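Local atomic coordinates of 2-hydroxyisobutyryl-CoA mutase large subunit (Aquincola tertiaricarbonis, PDB entry 4R3U), a protein that catalyses, together with its small cobalamin-binding partner subunit, the interconversion of 2-hydroxyisobutyryl-CoA and (S)-3-hydroxybutyryl-CoA. Residues A269-A273 / W454-I459. Residues are numbered along the deposited sequence; the frame is centred on the assembly and turned at random.
Sequences AFTLA and WFQKQI
Phe270 is a knob set into a hole formed by Trp454, Phe455, Gln458 and Ile459, joining helix 264-283 to the start of helix 454-472, both within the TIM-barrel-clan mutase family region. The two short segments run nearly antiparallel, at 167°, yet their axes stay 12.2 Å apart, so long side chains have to fill the gap. The tight part is an edge-to-face (T-shaped) pair: Phe455 turns its edge onto the face of Phe270, with the ring planes at 80° and CD1 of Phe455 over the ring centre, 3.5 Å from CG of Phe270. Phe270 reaches this position with CG anti to its own carbonyl carbon (chi1 -58°), which swings the ring toward the facing helix. On this buried side Ala273 makes a longer contact, its CB 4.4 Å from Phe455 CE1. Ile459 CG1 closes in at the ring's edge, 4.1 Å from Phe270 CE2. The Ile459 side chain lies about 7 Å from a bound cobalamin. Replacing Phe270 with an alanine would probably open a gap between the helices and leave the edge of Phe455 without the aromatic face it now meets.

Packing slackens toward the partly exposed Trp454. The indole completes an aromatic cluster but meets Phe270 obliquely, its six-membered ring centred 6.0 Å from that of Phe270; its other neighbours include Glu439 and Val440 of helix 420-442. Gln458, although also partly exposed, still closes on the far end of the Phe270 ring: its amide stands steeply to the ring plane, with NE2 3.6 Å from Phe270 CZ.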
loop_
_atom_site.group_PDB
_atom_site.type_symbol
_atom_site.label_atom_id
_atom_site.label_comp_id
_atom_site.label_asym_id
_atom_site.label_seq_id
_atom_site.Cartn_x
_atom_site.Cartn_y
_atom_site.Cartn_z
ATOM N N ALA A 269 24.722 -9.536 -2.866
ATOM C CA ALA A 269 26.066 -10.107 -3.018
ATOM C C ALA A 269 27.214 -9.178 -2.672
ATOM O O ALA A 269 28.147 -9.620 -2.021
ATOM C CB ALA A 269 26.244 -10.673 -4.413
ATOM N N PHE A 270 27.155 -7.891 -3.080
ATOM C CA PHE A 270 28.240 -6.935 -2.788
ATOM C C PHE A 270 28.314 -6.568 -1.298
ATOM O O PHE A 270 29.412 -6.330 -0.793
ATOM C CB PHE A 270 28.179 -5.698 -3.703
ATOM C CG PHE A 270 28.238 -5.937 -5.206
ATOM C CD1 PHE A 270 28.548 -7.194 -5.723
ATOM C CD2 PHE A 270 28.022 -4.897 -6.097
ATOM C CE1 PHE A 270 28.613 -7.405 -7.094
ATOM C CE2 PHE A 270 28.138 -5.105 -7.471
ATOM C CZ PHE A 270 28.411 -6.359 -7.957
ATOM N N THR A 271 27.170 -6.615 -0.587
ATOM C CA THR A 271 27.093 -6.360 0.847
ATOM C C THR A 271 27.736 -7.535 1.583
ATOM O O THR A 271 28.526 -7.322 2.523
ATOM C CB THR A 271 25.645 -6.101 1.292
ATOM O OG1 THR A 271 25.102 -5.062 0.494
ATOM C CG2 THR A 271 25.545 -5.693 2.757
ATOM N N LEU A 272 27.420 -8.764 1.143
ATOM C CA LEU A 272 28.033 -9.957 1.709
ATOM C C LEU A 272 29.544 -10.008 1.441
ATOM O O LEU A 272 30.299 -10.382 2.344
ATOM C CB LEU A 272 27.304 -11.230 1.277
ATOM C CG LEU A 272 25.900 -11.389 1.884
ATOM C CD1 LEU A 272 25.270 -12.685 1.460
ATOM C CD2 LEU A 272 25.921 -11.277 3.415
ATOM N N ALA A 273 29.996 -9.519 0.254
ATOM C CA ALA A 273 31.433 -9.425 -0.096
ATOM C C ALA A 273 32.167 -8.529 0.912
ATOM O O ALA A 273 33.255 -8.876 1.374
ATOM C CB ALA A 273 31.601 -8.900 -1.518
ATOM N N TRP A 454 35.554 -2.608 -10.294
ATOM C CA TRP A 454 34.743 -3.726 -10.766
ATOM C C TRP A 454 33.277 -3.698 -10.296
ATOM O O TRP A 454 32.372 -3.955 -11.103
ATOM C CB TRP A 454 35.431 -5.048 -10.385
ATOM C CG TRP A 454 34.761 -6.305 -10.876
ATOM C CD1 TRP A 454 34.967 -6.936 -12.068
ATOM C CD2 TRP A 454 33.863 -7.143 -10.128
ATOM N NE1 TRP A 454 34.247 -8.110 -12.113
ATOM C CE2 TRP A 454 33.566 -8.261 -10.935
ATOM C CE3 TRP A 454 33.293 -7.059 -8.844
ATOM C CZ2 TRP A 454 32.732 -9.292 -10.499
ATOM C CZ3 TRP A 454 32.446 -8.067 -8.420
ATOM C CH2 TRP A 454 32.185 -9.178 -9.235
ATOM N N PHE A 455 33.054 -3.433 -9.001
ATOM C CA PHE A 455 31.729 -3.369 -8.390
ATOM C C PHE A 455 30.962 -2.232 -8.988
ATOM O O PHE A 455 29.838 -2.421 -9.438
ATOM C CB PHE A 455 31.840 -3.172 -6.858
ATOM C CG PHE A 455 32.419 -4.361 -6.121
ATOM C CD1 PHE A 455 31.638 -5.488 -5.856
ATOM C CD2 PHE A 455 33.744 -4.361 -5.698
ATOM C CE1 PHE A 455 32.177 -6.589 -5.186
ATOM C CE2 PHE A 455 34.260 -5.441 -4.986
ATOM C CZ PHE A 455 33.478 -6.551 -4.739
ATOM N N GLN A 456 31.596 -1.052 -8.994
ATOM C CA GLN A 456 31.115 0.237 -9.489
ATOM C C GLN A 456 30.738 0.143 -10.983
ATOM O O GLN A 456 29.734 0.730 -11.378
ATOM C CB GLN A 456 32.167 1.361 -9.247
ATOM C CG GLN A 456 32.761 1.449 -7.801
ATOM C CD GLN A 456 34.009 0.589 -7.472
ATOM O OE1 GLN A 456 33.974 -0.652 -7.385
ATOM N NE2 GLN A 456 35.134 1.249 -7.172
ATOM N N LYS A 457 31.500 -0.613 -11.797
ATOM C CA LYS A 457 31.204 -0.749 -13.225
ATOM C C LYS A 457 29.957 -1.587 -13.432
ATOM O O LYS A 457 29.162 -1.294 -14.328
ATOM C CB LYS A 457 32.400 -1.280 -14.023
ATOM C CG LYS A 457 33.424 -0.190 -14.344
ATOM C CD LYS A 457 34.796 -0.761 -14.771
ATOM C CE LYS A 457 35.847 0.311 -14.944
ATOM N NZ LYS A 457 37.207 -0.272 -15.100
ATOM N N GLN A 458 29.752 -2.589 -12.562
ATOM C CA GLN A 458 28.579 -3.435 -12.634
ATOM C C GLN A 458 27.324 -2.676 -12.249
ATOM O O GLN A 458 26.313 -2.788 -12.946
ATOM C CB GLN A 458 28.763 -4.670 -11.779
ATOM C CG GLN A 458 29.414 -5.827 -12.514
ATOM C CD GLN A 458 29.416 -6.999 -11.586
ATOM O OE1 GLN A 458 28.417 -7.737 -11.440
ATOM N NE2 GLN A 458 30.490 -7.089 -10.829
ATOM N N ILE A 459 27.407 -1.870 -11.169
ATOM C CA ILE A 459 26.329 -1.007 -10.677
ATOM C C ILE A 459 25.933 -0.022 -11.808
ATOM O O ILE A 459 24.751 0.082 -12.151
ATOM C CB ILE A 459 26.761 -0.262 -9.383
ATOM C CG1 ILE A 459 27.041 -1.248 -8.226
ATOM C CG2 ILE A 459 25.700 0.742 -8.969
ATOM C CD1 ILE A 459 27.824 -0.665 -6.977
#